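PDB 4QMK: type III secretion system effector protein ExoU from Pseudomonas fluorescens, which is delivered into host cells by type III secretion and probably acts there as a patatin-like phospholipase, brought to the plasma membrane through phosphatidylinositol 4,5-bisphosphate. Local coordinates for residues P583-P588 with A593-L598; E489-S494 with F535-Q540; K77-P82 with E409-L414; D443-M448 with A467-F472. All blocks are in the same frame, centred on the assembly; numbering follows the deposited sequence.

Contact 1: P583-P588 with A593-L598; sequences PSLYRP and ANVELL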
loop_
_atom_site.group_PDB
_atom_site.type_symbol
_atom_site.label_atom_id
_atom_site.label_comp_id
_atom_site.label_asym_id
_atom_site.label_seq_id
_atom_site.Cartn_x
_atom_site.Cartn_y
_atom_site.Cartn_z
ATOM N N PRO A 583 4.403 -23.227 -11.325
ATOM C CA PRO A 583 4.842 -24.055 -10.217
ATOM C C PRO A 583 4.498 -25.526 -10.285
ATOM O O PRO A 583 5.322 -26.315 -9.799
ATOM C CB PRO A 583 4.155 -23.462 -9.019
ATOM C CG PRO A 583 3.909 -22.083 -9.406
ATOM C CD PRO A 583 3.637 -22.085 -10.860
ATOM N N SER A 584 3.323 -25.900 -10.829
ATOM C CA SER A 584 2.950 -27.318 -10.933
ATOM C C SER A 584 3.736 -27.966 -12.041
ATOM O O SER A 584 4.235 -29.080 -11.914
ATOM C CB SER A 584 1.496 -27.497 -11.358
ATOM O OG SER A 584 0.585 -27.696 -10.295
ATOM N N LEU A 585 3.808 -27.260 -13.160
ATOM C CA LEU A 585 4.412 -27.800 -14.364
ATOM C C LEU A 585 5.860 -28.089 -14.159
ATOM O O LEU A 585 6.323 -29.112 -14.589
ATOM C CB LEU A 585 4.181 -26.816 -15.514
ATOM C CG LEU A 585 4.663 -27.178 -16.923
ATOM C CD1 LEU A 585 4.131 -28.507 -17.363
ATOM C CD2 LEU A 585 4.231 -26.099 -17.916
ATOM N N TYR A 586 6.567 -27.208 -13.453
ATOM C CA TYR A 586 7.989 -27.406 -13.193
ATOM C C TYR A 586 8.291 -28.017 -11.840
ATOM O O TYR A 586 9.389 -27.955 -11.366
ATOM C CB TYR A 586 8.720 -26.087 -13.354
ATOM C CG TYR A 586 8.662 -25.689 -14.785
ATOM C CD1 TYR A 586 9.459 -26.296 -15.735
ATOM C CD2 TYR A 586 7.746 -24.786 -15.207
ATOM C CE1 TYR A 586 9.369 -25.950 -17.072
ATOM C CE2 TYR A 586 7.649 -24.428 -16.537
ATOM C CZ TYR A 586 8.477 -25.011 -17.455
ATOM O OH TYR A 586 8.350 -24.639 -18.772
ATOM N N ARG A 587 7.294 -28.594 -11.218
ATOM C CA ARG A 587 7.479 -29.263 -9.961
ATOM C C ARG A 587 8.285 -30.559 -10.264
ATOM O O ARG A 587 7.829 -31.386 -11.082
ATOM C CB ARG A 587 6.104 -29.648 -9.399
ATOM C CG ARG A 587 6.063 -29.906 -7.904
ATOM C CD ARG A 587 5.030 -30.962 -7.511
ATOM N NE ARG A 587 5.745 -32.216 -7.389
ATOM C CZ ARG A 587 5.230 -33.423 -7.554
ATOM N NH1 ARG A 587 3.954 -33.592 -7.924
ATOM N NH2 ARG A 587 6.028 -34.472 -7.378
ATOM N N PRO A 588 9.471 -30.727 -9.649
ATOM C CA PRO A 588 10.254 -31.987 -9.751
ATOM C C PRO A 588 9.418 -33.223 -9.418
ATOM O O PRO A 588 8.796 -33.275 -8.355
ATOM C CB PRO A 588 11.337 -31.816 -8.684
ATOM C CG PRO A 588 11.512 -30.355 -8.564
ATOM C CD PRO A 588 10.190 -29.700 -8.886
ATOM N N ALA A 593 1.387 -37.092 -17.448
ATOM C CA ALA A 593 0.055 -36.794 -17.877
ATOM C C ALA A 593 -0.349 -35.394 -17.391
ATOM O O ALA A 593 -1.010 -34.615 -18.114
ATOM C CB ALA A 593 -0.932 -37.880 -17.401
ATOM N N ASN A 594 0.070 -35.065 -16.182
ATOM C CA ASN A 594 -0.163 -33.721 -15.627
ATOM C C ASN A 594 0.633 -32.652 -16.397
ATOM O O ASN A 594 0.146 -31.550 -16.605
ATOM C CB ASN A 594 0.202 -33.669 -14.124
ATOM C CG ASN A 594 -0.884 -34.241 -13.235
ATOM O OD1 ASN A 594 -2.003 -34.484 -13.676
ATOM N ND2 ASN A 594 -0.577 -34.405 -11.957
ATOM N N VAL A 595 1.851 -32.980 -16.826
ATOM C CA VAL A 595 2.669 -32.033 -17.638
ATOM C C VAL A 595 1.977 -31.764 -18.960
ATOM O O VAL A 595 1.855 -30.629 -19.415
ATOM C CB VAL A 595 4.115 -32.604 -17.848
ATOM C CG1 VAL A 595 4.915 -31.858 -18.879
ATOM C CG2 VAL A 595 4.849 -32.605 -16.524
ATOM N N GLU A 596 1.481 -32.822 -19.564
ATOM C CA GLU A 596 0.762 -32.733 -20.835
ATOM C C GLU A 596 -0.512 -31.880 -20.653
ATOM O O GLU A 596 -0.793 -31.009 -21.452
ATOM C CB GLU A 596 0.428 -34.142 -21.274
ATOM C CG GLU A 596 -0.188 -34.316 -22.643
ATOM C CD GLU A 596 -0.361 -35.807 -22.988
ATOM O OE1 GLU A 596 -0.400 -36.671 -22.051
ATOM O OE2 GLU A 596 -0.446 -36.129 -24.194
ATOM N N LEU A 597 -1.255 -32.132 -19.582
ATOM C CA LEU A 597 -2.504 -31.403 -19.283
ATOM C C LEU A 597 -2.235 -29.889 -19.094
ATOM O O LEU A 597 -2.870 -29.061 -19.716
ATOM C CB LEU A 597 -3.138 -31.978 -18.021
ATOM C CG LEU A 597 -4.371 -31.272 -17.480
ATOM C CD1 LEU A 597 -5.568 -31.554 -18.376
ATOM C CD2 LEU A 597 -4.678 -31.724 -16.080
ATOM N N LEU A 598 -1.262 -29.565 -18.241
ATOM C CA LEU A 598 -0.864 -28.201 -17.985
ATOM C C LEU A 598 -0.347 -27.478 -19.227
ATOM O O LEU A 598 -0.676 -26.295 -19.449
ATOM C CB LEU A 598 0.174 -28.162 -16.880
ATOM C CG LEU A 598 -0.408 -28.589 -15.523
ATOM C CD1 LEU A 598 0.670 -28.704 -14.486
ATOM C CD2 LEU A 598 -1.471 -27.648 -15.021
#

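Contact 2: E489-S494 with F535-Q540; sequences EANQTS and FQQLLQ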
loop_
_atom_site.group_PDB
_atom_site.type_symbol
_atom_site.label_atom_id
_atom_site.label_comp_id
_atom_site.label_asym_id
_atom_site.label_seq_id
_atom_site.Cartn_x
_atom_site.Cartn_y
_atom_site.Cartn_z
ATOM N N GLU A 489 -13.575 17.800 -20.196
ATOM C CA GLU A 489 -14.653 18.751 -19.880
ATOM C C GLU A 489 -15.588 18.229 -18.806
ATOM O O GLU A 489 -15.886 18.921 -17.863
ATOM C CB GLU A 489 -15.525 19.043 -21.113
ATOM C CG GLU A 489 -14.818 19.597 -22.359
ATOM C CD GLU A 489 -14.364 21.033 -22.229
ATOM O OE1 GLU A 489 -14.741 21.669 -21.221
ATOM O OE2 GLU A 489 -13.618 21.522 -23.131
ATOM N N ALA A 490 -16.091 17.024 -18.970
ATOM C CA ALA A 490 -16.991 16.418 -17.985
ATOM C C ALA A 490 -16.322 16.243 -16.620
ATOM O O ALA A 490 -17.004 16.298 -15.596
ATOM C CB ALA A 490 -17.502 15.059 -18.480
ATOM N N ASN A 491 -15.006 15.991 -16.608
ATOM C CA ASN A 491 -14.251 15.832 -15.352
ATOM C C ASN A 491 -14.016 17.132 -14.595
ATOM O O ASN A 491 -13.654 17.094 -13.421
ATOM C CB ASN A 491 -12.908 15.110 -15.580
ATOM C CG ASN A 491 -13.075 13.595 -15.778
ATOM O OD1 ASN A 491 -13.958 12.964 -15.196
ATOM N ND2 ASN A 491 -12.199 13.013 -16.579
ATOM N N GLN A 492 -14.201 18.272 -15.277
ATOM C CA GLN A 492 -14.130 19.586 -14.645
ATOM C C GLN A 492 -15.336 19.838 -13.753
ATOM O O GLN A 492 -15.303 20.767 -12.939
ATOM C CB GLN A 492 -14.070 20.704 -15.677
ATOM C CG GLN A 492 -12.801 20.751 -16.496
ATOM C CD GLN A 492 -12.903 21.721 -17.669
ATOM O OE1 GLN A 492 -13.738 22.639 -17.683
ATOM N NE2 GLN A 492 -12.033 21.539 -18.648
ATOM N N THR A 493 -16.401 19.041 -13.911
ATOM C CA THR A 493 -17.610 19.185 -13.073
ATOM C C THR A 493 -17.856 17.990 -12.143
ATOM O O THR A 493 -18.623 18.107 -11.197
ATOM C CB THR A 493 -18.889 19.422 -13.913
ATOM O OG1 THR A 493 -19.503 18.172 -14.222
ATOM C CG2 THR A 493 -18.574 20.189 -15.206
ATOM N N SER A 494 -17.207 16.851 -12.397
ATOM C CA SER A 494 -17.394 15.658 -11.567
ATOM C C SER A 494 -16.412 14.548 -11.898
ATOM O O SER A 494 -16.202 14.245 -13.081
ATOM C CB SER A 494 -18.790 15.096 -11.773
ATOM O OG SER A 494 -18.809 13.733 -11.389
ATOM N N PHE A 535 -9.808 7.725 -21.633
ATOM C CA PHE A 535 -10.413 6.636 -22.342
ATOM C C PHE A 535 -10.773 5.497 -21.386
ATOM O O PHE A 535 -11.877 4.921 -21.477
ATOM C CB PHE A 535 -9.581 6.134 -23.539
ATOM C CG PHE A 535 -9.438 7.138 -24.681
ATOM C CD1 PHE A 535 -10.243 8.292 -24.764
ATOM C CD2 PHE A 535 -8.581 6.878 -25.730
ATOM C CE1 PHE A 535 -10.158 9.152 -25.838
ATOM C CE2 PHE A 535 -8.472 7.764 -26.801
ATOM C CZ PHE A 535 -9.278 8.896 -26.863
ATOM N N GLN A 536 -9.895 5.211 -20.443
ATOM C CA GLN A 536 -10.167 4.170 -19.452
ATOM C C GLN A 536 -11.451 4.480 -18.677
ATOM O O GLN A 536 -12.296 3.613 -18.524
ATOM C CB GLN A 536 -8.969 3.993 -18.499
ATOM C CG GLN A 536 -7.843 3.155 -19.078
ATOM C CD GLN A 536 -8.261 1.692 -19.263
ATOM O OE1 GLN A 536 -8.961 1.123 -18.421
ATOM N NE2 GLN A 536 -7.843 1.083 -20.360
ATOM N N GLN A 537 -11.622 5.705 -18.191
ATOM C CA GLN A 537 -12.867 6.020 -17.445
ATOM C C GLN A 537 -14.086 5.778 -18.323
ATOM O O GLN A 537 -15.108 5.264 -17.858
ATOM C CB GLN A 537 -12.983 7.478 -17.036
ATOM C CG GLN A 537 -11.880 8.086 -16.228
ATOM C CD GLN A 537 -12.150 9.571 -15.991
ATOM O OE1 GLN A 537 -11.299 10.424 -16.290
ATOM N NE2 GLN A 537 -13.350 9.890 -15.501
ATOM N N LEU A 538 -13.990 6.210 -19.579
ATOM C CA LEU A 538 -15.093 6.047 -20.497
ATOM C C LEU A 538 -15.348 4.569 -20.696
ATOM O O LEU A 538 -16.507 4.147 -20.713
ATOM C CB LEU A 538 -14.840 6.743 -21.827
ATOM C CG LEU A 538 -15.978 6.489 -22.813
ATOM C CD1 LEU A 538 -17.313 7.035 -22.347
ATOM C CD2 LEU A 538 -15.611 7.044 -24.167
ATOM N N LEU A 539 -14.287 3.773 -20.831
ATOM C CA LEU A 539 -14.492 2.307 -20.968
ATOM C C LEU A 539 -15.190 1.705 -19.770
ATOM O O LEU A 539 -16.006 0.796 -19.927
ATOM C CB LEU A 539 -13.201 1.567 -21.241
ATOM C CG LEU A 539 -12.650 1.797 -22.646
ATOM C CD1 LEU A 539 -11.335 1.073 -22.806
ATOM C CD2 LEU A 539 -13.634 1.341 -23.683
ATOM N N GLN A 540 -14.906 2.211 -18.577
ATOM C CA GLN A 540 -15.615 1.697 -17.379
ATOM C C GLN A 540 -17.104 1.990 -17.476
ATOM O O GLN A 540 -17.923 1.102 -17.282
ATOM C CB GLN A 540 -15.044 2.278 -16.086
ATOM C CG GLN A 540 -13.580 1.909 -15.826
ATOM C CD GLN A 540 -13.315 0.405 -15.961
ATOM O OE1 GLN A 540 -14.144 -0.428 -15.565
ATOM N NE2 GLN A 540 -12.170 0.054 -16.547
#

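Contact 3: K77-P82 with E409-L414; sequences KGIAFP and EQKQHL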
loop_
_atom_site.group_PDB
_atom_site.type_symbol
_atom_site.label_atom_id
_atom_site.label_comp_id
_atom_site.label_asym_id
_atom_site.label_seq_id
_atom_site.Cartn_x
_atom_site.Cartn_y
_atom_site.Cartn_z
ATOM N N LYS A 77 30.042 -13.758 -13.468
ATOM C CA LYS A 77 29.938 -13.537 -14.921
ATOM C C LYS A 77 29.405 -12.122 -15.250
ATOM O O LYS A 77 29.652 -11.592 -16.315
ATOM C CB LYS A 77 29.129 -14.631 -15.624
ATOM C CG LYS A 77 27.894 -15.153 -14.890
ATOM C CD LYS A 77 27.046 -15.983 -15.859
ATOM C CE LYS A 77 26.010 -16.906 -15.231
ATOM N NZ LYS A 77 24.779 -16.210 -14.766
ATOM N N GLY A 78 28.738 -11.495 -14.301
ATOM C CA GLY A 78 28.290 -10.154 -14.490
ATOM C C GLY A 78 29.407 -9.178 -14.805
ATOM O O GLY A 78 29.140 -8.052 -15.200
ATOM N N ILE A 79 30.651 -9.596 -14.656
ATOM C CA ILE A 79 31.756 -8.707 -14.850
ATOM C C ILE A 79 31.854 -8.415 -16.300
ATOM O O ILE A 79 32.480 -7.448 -16.671
ATOM C CB ILE A 79 33.100 -9.288 -14.254
ATOM C CG1 ILE A 79 34.278 -8.329 -14.467
ATOM C CG2 ILE A 79 33.486 -10.622 -14.870
ATOM C CD1 ILE A 79 34.051 -7.008 -13.771
ATOM N N ALA A 80 31.206 -9.190 -17.151
ATOM C CA ALA A 80 31.196 -8.880 -18.610
ATOM C C ALA A 80 30.219 -7.757 -19.000
ATOM O O ALA A 80 30.347 -7.154 -20.052
ATOM C CB ALA A 80 30.852 -10.134 -19.405
ATOM N N PHE A 81 29.229 -7.489 -18.179
ATOM C CA PHE A 81 28.181 -6.562 -18.601
ATOM C C PHE A 81 28.662 -5.172 -19.027
ATOM O O PHE A 81 28.047 -4.534 -19.888
ATOM C CB PHE A 81 27.103 -6.405 -17.494
ATOM C CG PHE A 81 26.193 -7.579 -17.333
ATOM C CD1 PHE A 81 25.659 -8.211 -18.430
ATOM C CD2 PHE A 81 25.759 -7.968 -16.068
ATOM C CE1 PHE A 81 24.762 -9.276 -18.279
ATOM C CE2 PHE A 81 24.841 -8.993 -15.908
ATOM C CZ PHE A 81 24.352 -9.650 -17.016
ATOM N N PRO A 82 29.727 -4.668 -18.396
ATOM C CA PRO A 82 30.153 -3.327 -18.776
ATOM C C PRO A 82 30.402 -3.162 -20.266
ATOM O O PRO A 82 30.017 -2.136 -20.832
ATOM C CB PRO A 82 31.426 -3.136 -17.970
ATOM C CG PRO A 82 31.126 -3.848 -16.704
ATOM C CD PRO A 82 30.401 -5.105 -17.161
ATOM N N GLU A 409 43.243 -6.494 -15.985
ATOM C CA GLU A 409 43.452 -6.733 -17.387
ATOM C C GLU A 409 42.478 -7.802 -17.907
ATOM O O GLU A 409 42.009 -7.713 -19.031
ATOM C CB GLU A 409 44.896 -7.185 -17.640
ATOM C CG GLU A 409 45.345 -6.867 -19.048
ATOM C CD GLU A 409 46.626 -7.568 -19.480
ATOM O OE1 GLU A 409 47.481 -7.933 -18.631
ATOM O OE2 GLU A 409 46.782 -7.716 -20.710
ATOM N N GLN A 410 42.219 -8.819 -17.087
ATOM C CA GLN A 410 41.311 -9.910 -17.450
ATOM C C GLN A 410 39.860 -9.411 -17.568
ATOM O O GLN A 410 39.155 -9.784 -18.495
ATOM C CB GLN A 410 41.402 -11.042 -16.449
ATOM C CG GLN A 410 42.629 -11.886 -16.682
ATOM C CD GLN A 410 42.889 -12.924 -15.586
ATOM O OE1 GLN A 410 42.815 -12.628 -14.378
ATOM N NE2 GLN A 410 43.211 -14.137 -16.006
ATOM N N LYS A 411 39.455 -8.563 -16.624
ATOM C CA LYS A 411 38.159 -7.909 -16.653
ATOM C C LYS A 411 38.021 -7.017 -17.900
ATOM O O LYS A 411 36.991 -7.009 -18.565
ATOM C CB LYS A 411 37.955 -7.065 -15.382
ATOM C CG LYS A 411 37.974 -7.879 -14.091
ATOM C CD LYS A 411 37.595 -7.045 -12.868
ATOM C CE LYS A 411 37.848 -7.836 -11.585
ATOM N NZ LYS A 411 37.547 -7.003 -10.384
ATOM N N GLN A 412 39.074 -6.257 -18.170
ATOM C CA GLN A 412 39.150 -5.341 -19.301
ATOM C C GLN A 412 39.021 -6.146 -20.588
ATOM O O GLN A 412 38.392 -5.716 -21.530
ATOM C CB GLN A 412 40.516 -4.585 -19.225
ATOM C CG GLN A 412 40.570 -3.148 -19.782
ATOM C CD GLN A 412 41.760 -2.305 -19.188
ATOM O OE1 GLN A 412 41.985 -2.275 -17.948
ATOM N NE2 GLN A 412 42.498 -1.602 -20.066
ATOM N N HIS A 413 39.596 -7.334 -20.616
ATOM C CA HIS A 413 39.536 -8.159 -21.809
ATOM C C HIS A 413 38.115 -8.770 -22.060
ATOM O O HIS A 413 37.599 -8.761 -23.194
ATOM C CB HIS A 413 40.553 -9.299 -21.764
ATOM C CG HIS A 413 40.473 -10.178 -22.984
ATOM N ND1 HIS A 413 41.009 -9.804 -24.204
ATOM C CD2 HIS A 413 39.805 -11.341 -23.210
ATOM C CE1 HIS A 413 40.716 -10.719 -25.114
ATOM N NE2 HIS A 413 39.987 -11.663 -24.539
ATOM N N LEU A 414 37.523 -9.307 -20.998
ATOM C CA LEU A 414 36.238 -9.941 -21.083
ATOM C C LEU A 414 35.211 -8.891 -21.479
ATOM O O LEU A 414 34.376 -9.109 -22.372
ATOM C CB LEU A 414 35.885 -10.581 -19.759
ATOM C CG LEU A 414 34.857 -11.678 -19.908
ATOM C CD1 LEU A 414 35.498 -12.881 -20.575
ATOM C CD2 LEU A 414 34.270 -12.051 -18.555
#

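Contact 4: D443-M448 with A467-F472; sequences DAVMAM and AEALRF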
loop_
_atom_site.group_PDB
_atom_site.type_symbol
_atom_site.label_atom_id
_atom_site.label_comp_id
_atom_site.label_asym_id
_atom_site.label_seq_id
_atom_site.Cartn_x
_atom_site.Cartn_y
_atom_site.Cartn_z
ATOM N N ASP A 443 -5.189 -0.867 -45.840
ATOM C CA ASP A 443 -4.983 -1.835 -44.761
ATOM C C ASP A 443 -3.562 -1.787 -44.194
ATOM O O ASP A 443 -3.359 -1.962 -42.999
ATOM C CB ASP A 443 -5.290 -3.250 -45.249
ATOM C CG ASP A 443 -6.755 -3.480 -45.465
ATOM O OD1 ASP A 443 -7.559 -3.071 -44.609
ATOM O OD2 ASP A 443 -7.111 -4.069 -46.496
ATOM N N ALA A 444 -2.591 -1.529 -45.051
ATOM C CA ALA A 444 -1.222 -1.335 -44.604
ATOM C C ALA A 444 -1.143 -0.064 -43.744
ATOM O O ALA A 444 -0.555 -0.086 -42.664
ATOM C CB ALA A 444 -0.292 -1.248 -45.804
ATOM N N VAL A 445 -1.792 1.017 -44.181
ATOM C CA VAL A 445 -1.801 2.255 -43.402
ATOM C C VAL A 445 -2.474 2.042 -42.067
ATOM O O VAL A 445 -1.993 2.529 -41.042
ATOM C CB VAL A 445 -2.493 3.393 -44.133
ATOM C CG1 VAL A 445 -2.803 4.532 -43.198
ATOM C CG2 VAL A 445 -1.650 3.865 -45.288
ATOM N N MET A 446 -3.524 1.226 -42.037
ATOM C CA MET A 446 -4.213 0.935 -40.759
ATOM C C MET A 446 -3.307 0.172 -39.788
ATOM O O MET A 446 -3.541 0.197 -38.558
ATOM C CB MET A 446 -5.506 0.123 -40.972
ATOM C CG MET A 446 -6.584 0.772 -41.817
ATOM S SD MET A 446 -7.634 1.983 -40.963
ATOM C CE MET A 446 -6.478 3.365 -40.902
ATOM N N ALA A 447 -2.302 -0.525 -40.317
ATOM C CA ALA A 447 -1.361 -1.228 -39.450
ATOM C C ALA A 447 -0.212 -0.365 -38.903
ATOM O O ALA A 447 0.544 -0.822 -38.105
ATOM C CB ALA A 447 -0.786 -2.403 -40.208
ATOM N N MET A 448 -0.073 0.871 -39.353
ATOM C CA MET A 448 1.040 1.738 -38.939
ATOM C C MET A 448 0.622 2.676 -37.841
ATOM O O MET A 448 -0.459 3.258 -37.896
ATOM C CB MET A 448 1.526 2.583 -40.102
ATOM C CG MET A 448 1.784 1.759 -41.337
ATOM S SD MET A 448 2.555 2.629 -42.721
ATOM C CE MET A 448 1.607 4.086 -42.648
ATOM N N ALA A 467 -3.525 9.008 -50.239
ATOM C CA ALA A 467 -4.097 10.248 -49.714
ATOM C C ALA A 467 -5.448 10.027 -49.008
ATOM O O ALA A 467 -5.720 10.647 -47.991
ATOM C CB ALA A 467 -4.219 11.283 -50.831
ATOM N N GLU A 468 -6.280 9.165 -49.563
ATOM C CA GLU A 468 -7.560 8.799 -48.944
ATOM C C GLU A 468 -7.299 8.120 -47.618
ATOM O O GLU A 468 -7.994 8.420 -46.645
ATOM C CB GLU A 468 -8.378 7.859 -49.875
ATOM C CG GLU A 468 -9.763 7.413 -49.353
ATOM C CD GLU A 468 -9.749 6.204 -48.378
ATOM O OE1 GLU A 468 -8.856 5.288 -48.427
ATOM O OE2 GLU A 468 -10.676 6.162 -47.539
ATOM N N ALA A 469 -6.309 7.223 -47.567
ATOM C CA ALA A 469 -5.947 6.564 -46.311
ATOM C C ALA A 469 -5.395 7.560 -45.281
ATOM O O ALA A 469 -5.793 7.511 -44.110
ATOM C CB ALA A 469 -4.926 5.453 -46.555
ATOM N N LEU A 470 -4.476 8.444 -45.677
ATOM C CA LEU A 470 -4.000 9.499 -44.745
ATOM C C LEU A 470 -5.151 10.394 -44.262
ATOM O O LEU A 470 -5.185 10.807 -43.106
ATOM C CB LEU A 470 -2.889 10.376 -45.364
ATOM C CG LEU A 470 -1.558 9.657 -45.627
ATOM C CD1 LEU A 470 -0.662 10.435 -46.554
ATOM C CD2 LEU A 470 -0.799 9.320 -44.360
ATOM N N ARG A 471 -6.090 10.693 -45.133
ATOM C CA ARG A 471 -7.205 11.537 -44.742
ATOM C C ARG A 471 -7.991 10.867 -43.649
ATOM O O ARG A 471 -8.348 11.516 -42.678
ATOM C CB ARG A 471 -8.106 11.854 -45.946
ATOM C CG ARG A 471 -9.074 12.985 -45.735
ATOM C CD ARG A 471 -8.388 14.327 -45.583
ATOM N NE ARG A 471 -9.266 15.480 -45.934
ATOM C CZ ARG A 471 -10.092 16.103 -45.085
ATOM N NH1 ARG A 471 -10.190 15.734 -43.810
ATOM N NH2 ARG A 471 -10.833 17.100 -45.512
ATOM N N PHE A 472 -8.290 9.581 -43.791
ATOM C CA PHE A 472 -9.055 8.913 -42.745
ATOM C C PHE A 472 -8.334 8.987 -41.437
ATOM O O PHE A 472 -8.949 9.181 -40.390
ATOM C CB PHE A 472 -9.324 7.436 -43.082
ATOM C CG PHE A 472 -9.870 6.653 -41.917
ATOM C CD1 PHE A 472 -11.206 6.653 -41.650
ATOM C CD2 PHE A 472 -9.005 5.975 -41.053
ATOM C CE1 PHE A 472 -11.708 5.952 -40.568
ATOM C CE2 PHE A 472 -9.490 5.289 -39.956
ATOM C CZ PHE A 472 -10.849 5.255 -39.721
#

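Contact 1: P583-P588 with A593-L598
Leu585, the last residue of helix 555-585, reaches across to Val595 and Leu598 in the opening turns of helix 592-606. Its CG lies anti to the backbone N (chi1 -177°), which carries CD1 over the neighbouring helix. Leu585 CD1 sits 3.8 Å from Val595 CG1 and 4.0 Å from Leu598 CB, and it also touches the backbone at Val595 O. The Leu585 and Val595 side chains meet at roughly a right angle. A branch tip of the leucine is set against one methyl of the valine. Leu585 CA and Val595 CA are 5.6 Å apart; the chain leaves helical geometry at Tyr586 and re-enters a helix at residue 592. The contact lies at the corner between the consecutive helices 555-585 and 592-606, in the part of ExoU that belongs to the C-terminal domain family. Leu598 adds a second contact. Leu598 CD1 lies 3.5 Å from Ser584 CB and 3.7 Å from Leu585 N. Ser584 meets this methyl through CB; its hydroxyl OG is engaged elsewhere, hydrogen-bonded with Thr640 OG1 and Tyr625 OH. Tyr625 also packs on Leu598, and Gln590 in the connecting turn covers Val595.

Contact 2: E489-S494 with F535-Q540
A reciprocal amide pair, in which two side-chain carboxamides each donate one hydrogen bond and accept one, joins Asn491 near the C-terminal end of helix 464-491 to Gln537 on helix 533-544. The two backbones stay well apart, with Asn491 CA 10.1 Å from Gln537 CA, and the side chains span the gap from opposite directions. Gln537 runs extended beyond CG, which delivers its amide across most of that distance, while the shorter Asn491 points toward it. The amide planes are only 17° apart, so the groups meet nearly coplanar and close a ring through two bonds. The bond from Gln537 NE2 to Asn491 OD1, 3.1 Å long, is almost straight at 174°; it falls on a lone pair of the oxygen, in the carbonyl plane, and also lies in the plane of the donor amide. Its partner, from Asn491 ND2 to Gln537 OE1, is shorter at 2.8 Å but bends to 141°; the twist is taken up here, with donor and acceptor each out of the other amide's plane. Across the ring the two nitrogens, Asn491 ND2 and Gln537 NE2, come within 3.5 Å, but both are donors and do not bond. Two bonds, rather than one, resist rotation of either amide at this surface position. Beside the pair, Leu497 touches both Ala490 and Gln537; on other sides of helix 533-544, Leu538 packs on Leu483 and Ile487 of helix 464-491, and Leu539 on Ala560 and Met564 of helix 555-585.

Contact 3: K77-P82 with E409-L414
Ile79 and Ala80, on a 3-10 turn, lie close against one side of helix 408-431, with Ile79 CA 6.7 Å from Lys411 CA and Ala80 CA 5.7 Å from Leu414 CA. Two consecutive residues of the turn thus face Lys411 and Leu414, three residues apart on the helix. Ile79 takes the larger share. Its CG1 branch, anti to the backbone N at chi1 -180°, lies across the aliphatic part of Lys411: CG1 is 3.7 Å from Lys411 CG, and Ile79 CD1 is 3.7 Å from Lys411 CD. The two side chains cross at about a right angle, and the lysine stays extended past the isoleucine until its NZ is hydrogen-bonded to Asn127 O. The methylenes thus serve as apolar surface while the charged end is satisfied beyond it. The turn continues the glycine-rich segment that follows strand 68-72 of the patatin-like fold; in relatives the backbone of that segment forms the oxyanion hole, and the same role is probable here. Beyond the turn the chain runs on into helix 81-90. The other branch of Ile79 faces Leu414 obliquely, CG2 lying 4.0 Å from Leu414 CD2. Leu414 CD2 also meets Ala80 CB at 4.0 Å, so a single leucine tip fits against both residues of the turn. The carbonyl of Ile79 is hydrogen-bonded by Gln415 NE2, the residue after this segment of the helix. Leu414 also touches Phe394 and Leu387, the latter on strand 382-389, whose Leu385 also touches Ala80.

Contact 4: D443-M448 with A467-F472
Two kinds of contact bring helix 441-446 against the start of helix 464-491, one purely aliphatic at Val445 and Ala469 and one between sulfur and ring at Met446 and Phe472. In the first, the methyl of Ala469 fits against the forked end of Val445: Ala469 CB is 3.9 Å from Val445 CG2 and 4.1 Å from Val445 CG1, so both branches touch it. The smallness of alanine allows a close approach of the backbones, with Val445 CA 6.6 Å from Ala469 CA. The second is a Met-aromatic contact. Met446 does not set out toward the other helix, but its chain bends at chi2 (-81°) and chi3 (76°), which brings the thioether up to the ring; the two side chains cross at about a right angle. Met446 CE is 3.6 Å from Phe472 CD2, and Met446 SD is 3.9 Å from Phe472 CE2. The sulfur of Met446 stands 4.8 Å from the centroid of the Phe472 ring and 50° off its normal, an oblique approach. Phe472 also receives a cation-pi contact from Arg515, which touches Met446 and is salt-bridged to Glu468, so an ionic pair borders the apolar patch. Leu453 of helix 450-461 packs on Val445 and Leu470, while Phe438 of strand 434-438 lies against Ala444 and Ala447, placing helix 441-446 between the edge of the small antiparallel sheet and the long helix.

Overall arrangement
Helix 464-491 ties two of these contacts together: contact 4 uses its first turns and contact 2 its far end, their centres 29 Å apart and their nearest atoms about 13 Å. The next link is by succession, since helix 533-544 of contact 2 is followed by helix 555-585, which carries the chain to contact 1, its centre 45 Å away. Contact 3 stands apart, on the opposite side of the chain's centre from contact 2, at 53 Å between centres. It belongs to the phospholipase fold, beside the probable oxyanion region, and the side chain of Ile79 lies about 5 Å from a beta-mercaptoethanol molecule, probably from the crystallisation liquor. Contact 1 is its nearest neighbour among the four, with about 18 Å between closest atoms.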